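Local coordinates for protein yhhW (Escherichia coli, PDB 1TQ5), which cleaves quercetin with dioxygen in vitro as a metal-dependent dioxygenase of the bicupin pirin family, its physiological role being unknown, at residues Y3-G11 with T23-F34. Residues are numbered along the deposited sequence; the frame is centred on the assembly and turned at random.
Sequences YLRKANERG and TFSFANYYDPNF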
loop_
_atom_site.group_PDB
_atom_site.type_symbol
_atom_site.label_atom_id
_atom_site.label_comp_id
_atom_site.label_asym_id
_atom_site.label_seq_id
_atom_site.Cartn_x
_atom_site.Cartn_y
_atom_site.Cartn_z
ATOM N N TYR A 3 7.860 8.709 13.309
ATOM C CA TYR A 3 8.403 9.604 12.304
ATOM C C TYR A 3 7.451 9.902 11.163
ATOM O O TYR A 3 6.784 9.017 10.630
ATOM C CB TYR A 3 9.722 9.029 11.801
ATOM C CG TYR A 3 10.720 8.882 12.929
ATOM C CD1 TYR A 3 11.290 10.006 13.529
ATOM C CD2 TYR A 3 11.044 7.626 13.446
ATOM C CE1 TYR A 3 12.152 9.887 14.613
ATOM C CE2 TYR A 3 11.906 7.497 14.533
ATOM C CZ TYR A 3 12.456 8.632 15.110
ATOM O OH TYR A 3 13.313 8.510 16.182
ATOM N N LEU A 4 7.387 11.175 10.799
ATOM C CA LEU A 4 6.501 11.617 9.741
ATOM C C LEU A 4 7.186 11.695 8.383
ATOM O O LEU A 4 8.199 12.370 8.222
ATOM C CB LEU A 4 5.913 12.987 10.102
ATOM C CG LEU A 4 5.013 13.703 9.088
ATOM C CD1 LEU A 4 3.675 13.000 8.971
ATOM C CD2 LEU A 4 4.813 15.143 9.543
ATOM N N ARG A 5 6.627 10.979 7.413
ATOM C CA ARG A 5 7.137 10.997 6.050
ATOM C C ARG A 5 6.194 11.932 5.290
ATOM O O ARG A 5 5.148 11.504 4.807
ATOM C CB ARG A 5 7.086 9.587 5.457
ATOM C CG ARG A 5 7.431 9.495 3.982
ATOM C CD ARG A 5 8.773 10.128 3.690
ATOM N NE ARG A 5 9.340 9.651 2.430
ATOM C CZ ARG A 5 10.355 10.240 1.812
ATOM N NH1 ARG A 5 10.899 11.328 2.337
ATOM N NH2 ARG A 5 10.840 9.736 0.688
ATOM N N LYS A 6 6.560 13.208 5.198
ATOM C CA LYS A 6 5.724 14.198 4.524
ATOM C C LYS A 6 5.469 13.899 3.061
ATOM O O LYS A 6 6.373 13.494 2.333
ATOM C CB LYS A 6 6.336 15.598 4.641
ATOM C CG LYS A 6 6.243 16.217 6.029
ATOM C CD LYS A 6 6.719 17.664 5.999
ATOM C CE LYS A 6 6.660 18.312 7.377
ATOM N NZ LYS A 6 7.614 17.687 8.332
ATOM N N ALA A 7 4.233 14.120 2.632
ATOM C CA ALA A 7 3.844 13.881 1.250
ATOM C C ALA A 7 4.680 14.673 0.241
ATOM O O ALA A 7 5.063 14.136 -0.795
ATOM C CB ALA A 7 2.366 14.203 1.062
ATOM N N ASN A 8 4.972 15.936 0.549
ATOM C CA ASN A 8 5.736 16.792 -0.361
ATOM C C ASN A 8 7.233 16.486 -0.424
ATOM O O ASN A 8 7.933 16.978 -1.301
ATOM C CB ASN A 8 5.542 18.268 0.009
ATOM C CG ASN A 8 6.074 18.596 1.392
ATOM O OD1 ASN A 8 5.639 18.020 2.388
ATOM N ND2 ASN A 8 7.020 19.526 1.461
ATOM N N GLU A 9 7.728 15.682 0.503
ATOM C CA GLU A 9 9.143 15.337 0.489
ATOM C C GLU A 9 9.404 13.971 -0.136
ATOM O O GLU A 9 10.532 13.487 -0.145
ATOM C CB GLU A 9 9.704 15.408 1.905
ATOM C CG GLU A 9 9.772 16.841 2.409
ATOM C CD GLU A 9 10.264 16.944 3.834
ATOM O OE1 GLU A 9 10.481 18.086 4.302
ATOM O OE2 GLU A 9 10.427 15.888 4.482
ATOM N N ARG A 10 8.353 13.358 -0.666
ATOM C CA ARG A 10 8.478 12.054 -1.315
ATOM C C ARG A 10 9.230 12.212 -2.626
ATOM O O ARG A 10 9.263 13.297 -3.195
ATOM C CB ARG A 10 7.097 11.466 -1.615
ATOM C CG ARG A 10 6.377 10.880 -0.417
ATOM C CD ARG A 10 4.997 10.393 -0.831
ATOM N NE ARG A 10 4.199 11.489 -1.381
ATOM C CZ ARG A 10 2.997 11.341 -1.930
ATOM N NH1 ARG A 10 2.445 10.136 -2.012
ATOM N NH2 ARG A 10 2.348 12.403 -2.393
ATOM N N GLY A 11 9.842 11.127 -3.098
ATOM C CA GLY A 11 10.548 11.179 -4.365
ATOM C C GLY A 11 9.476 11.429 -5.403
ATOM O O GLY A 11 8.334 11.039 -5.202
ATOM N N THR A 23 7.435 6.777 -1.734
ATOM C CA THR A 23 7.600 6.904 -0.296
ATOM C C THR A 23 8.999 6.454 0.128
ATOM O O THR A 23 9.579 7.022 1.054
ATOM C CB THR A 23 6.555 6.075 0.461
ATOM O OG1 THR A 23 5.256 6.648 0.257
ATOM C CG2 THR A 23 6.871 6.046 1.948
ATOM N N PHE A 24 9.525 5.434 -0.551
ATOM C CA PHE A 24 10.853 4.885 -0.254
ATOM C C PHE A 24 11.714 4.882 -1.509
ATOM O O PHE A 24 11.202 4.993 -2.628
ATOM C CB PHE A 24 10.763 3.428 0.226
ATOM C CG PHE A 24 9.855 3.219 1.401
ATOM C CD1 PHE A 24 10.226 3.644 2.668
ATOM C CD2 PHE A 24 8.616 2.611 1.233
ATOM C CE1 PHE A 24 9.381 3.472 3.754
ATOM C CE2 PHE A 24 7.760 2.436 2.311
ATOM C CZ PHE A 24 8.145 2.869 3.577
ATOM N N SER A 25 13.024 4.731 -1.310
ATOM C CA SER A 25 13.970 4.670 -2.414
ATOM C C SER A 25 13.390 3.726 -3.464
ATOM O O SER A 25 13.002 2.593 -3.150
ATOM C CB SER A 25 15.319 4.127 -1.929
ATOM O OG SER A 25 15.806 4.879 -0.833
ATOM N N PHE A 26 13.319 4.194 -4.701
ATOM C CA PHE A 26 12.773 3.395 -5.791
ATOM C C PHE A 26 13.544 3.663 -7.078
ATOM O O PHE A 26 13.783 4.816 -7.438
ATOM C CB PHE A 26 11.300 3.744 -6.013
ATOM C CG PHE A 26 10.584 2.795 -6.932
ATOM C CD1 PHE A 26 10.197 1.536 -6.486
ATOM C CD2 PHE A 26 10.295 3.155 -8.242
ATOM C CE1 PHE A 26 9.531 0.650 -7.337
ATOM C CE2 PHE A 26 9.629 2.274 -9.102
ATOM C CZ PHE A 26 9.249 1.021 -8.645
ATOM N N ALA A 27 13.929 2.597 -7.768
ATOM C CA ALA A 27 14.663 2.729 -9.021
ATOM C C ALA A 27 15.848 3.675 -8.851
ATOM O O ALA A 27 16.793 3.366 -8.129
ATOM C CB ALA A 27 13.734 3.239 -10.113
ATOM N N ASN A 28 15.779 4.833 -9.506
ATOM C CA ASN A 28 16.850 5.826 -9.440
ATOM C C ASN A 28 16.705 6.842 -8.306
ATOM O O ASN A 28 17.548 7.729 -8.148
ATOM C CB ASN A 28 16.955 6.573 -10.773
ATOM C CG ASN A 28 17.332 5.658 -11.924
ATOM O OD1 ASN A 28 18.345 4.956 -11.865
ATOM N ND2 ASN A 28 16.521 5.663 -12.979
ATOM N N TYR A 29 15.634 6.727 -7.527
ATOM C CA TYR A 29 15.414 7.637 -6.406
ATOM C C TYR A 29 15.968 6.999 -5.137
ATOM O O TYR A 29 15.712 5.830 -4.861
ATOM C CB TYR A 29 13.919 7.928 -6.248
ATOM C CG TYR A 29 13.550 8.581 -4.933
ATOM C CD1 TYR A 29 14.001 9.866 -4.608
ATOM C CD2 TYR A 29 12.750 7.907 -4.012
ATOM C CE1 TYR A 29 13.655 10.463 -3.387
ATOM C CE2 TYR A 29 12.398 8.489 -2.797
ATOM C CZ TYR A 29 12.849 9.762 -2.487
ATOM O OH TYR A 29 12.487 10.318 -1.284
ATOM N N TYR A 30 16.727 7.768 -4.364
ATOM C CA TYR A 30 17.319 7.243 -3.135
ATOM C C TYR A 30 17.111 8.168 -1.946
ATOM O O TYR A 30 17.430 9.351 -2.013
ATOM C CB TYR A 30 18.826 7.026 -3.337
ATOM C CG TYR A 30 19.547 6.400 -2.159
ATOM C CD1 TYR A 30 19.840 5.035 -2.143
ATOM C CD2 TYR A 30 19.943 7.173 -1.065
ATOM C CE1 TYR A 30 20.511 4.456 -1.070
ATOM C CE2 TYR A 30 20.613 6.605 0.015
ATOM C CZ TYR A 30 20.896 5.246 0.005
ATOM O OH TYR A 30 21.564 4.680 1.061
ATOM N N ASP A 31 16.568 7.625 -0.862
ATOM C CA ASP A 31 16.364 8.398 0.358
ATOM C C ASP A 31 17.136 7.664 1.457
ATOM O O ASP A 31 16.822 6.522 1.790
ATOM C CB ASP A 31 14.881 8.477 0.731
ATOM C CG ASP A 31 14.632 9.394 1.919
ATOM O OD1 ASP A 31 14.421 10.608 1.715
ATOM O OD2 ASP A 31 14.668 8.906 3.064
ATOM N N PRO A 32 18.155 8.321 2.035
ATOM C CA PRO A 32 19.000 7.760 3.097
ATOM C C PRO A 32 18.277 7.263 4.350
ATOM O O PRO A 32 18.738 6.329 5.008
ATOM C CB PRO A 32 19.974 8.899 3.396
ATOM C CG PRO A 32 19.153 10.123 3.113
ATOM C CD PRO A 32 18.472 9.744 1.816
ATOM N N ASN A 33 17.153 7.890 4.688
ATOM C CA ASN A 33 16.389 7.484 5.863
ATOM C C ASN A 33 15.327 6.450 5.501
ATOM O O ASN A 33 15.253 5.381 6.107
ATOM C CB ASN A 33 15.722 8.702 6.499
ATOM C CG ASN A 33 16.728 9.745 6.955
ATOM O OD1 ASN A 33 16.501 10.943 6.808
ATOM N ND2 ASN A 33 17.844 9.289 7.521
ATOM N N PHE A 34 14.503 6.775 4.513
ATOM C CA PHE A 34 13.447 5.873 4.077
ATOM C C PHE A 34 13.918 4.936 2.967
ATOM O O PHE A 34 13.661 5.161 1.785
ATOM C CB PHE A 34 12.219 6.681 3.629
ATOM C CG PHE A 34 11.608 7.505 4.733
ATOM C CD1 PHE A 34 12.133 8.751 5.062
ATOM C CD2 PHE A 34 10.539 7.011 5.478
ATOM C CE1 PHE A 34 11.608 9.493 6.115
ATOM C CE2 PHE A 34 10.001 7.743 6.540
ATOM C CZ PHE A 34 10.539 8.990 6.859
HETATM O O HOH W 1 3.825 7.470 -1.863
#
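Arg5 lays its guanidinium flat on the ring of Phe34, an offset stack with off-centre cation-pi character at the junction of the two cupin domains of this pirin. Strand 2-5 pairs at the edge of the sheet that contains 182-187 and 204-208, whereas segment 23-34 lies in the loop between strands 18-22 and 40-48 of a different sheet. With CG anti to the backbone N (chi1 173°) and a bend at chi2, the Arg5 chain runs over the Phe34 face: CD sits above the centre, 3.6 Å from the ring centroid, and the guanidinium continues toward the CG-CD1 rim, its plane 9° from that of the ring. CA of Arg10 lies over the opposite guanidinium face, toward its rim.

At the edge, NE and NH2 of Arg5 grip the carbonyl of Thr23 side-on. NE, 3.0 Å from Thr23 O, meets a lone pair in the carbonyl plane; NH2 reaches the same oxygen from above that plane. NH2 also donates to Tyr29 OH at 2.6 Å, nearly in the guanidinium plane, so three bonds fix the rotation of the group. Asp31 OD1 adds a long salt bridge, 3.6 Å from Arg5 NH1, while Asp31 OD2 takes the backbone N of Phe34 in an Asx motif. A water joins Thr23 OG1 to NH1 of Arg10, which also pairs with Asp45. The Tyr29 ring, nearly coplanar with the Arg5 guanidinium, receives Gly11 on one face: its CA packs 3.4 Å from the ring centroid in a CH-pi contact.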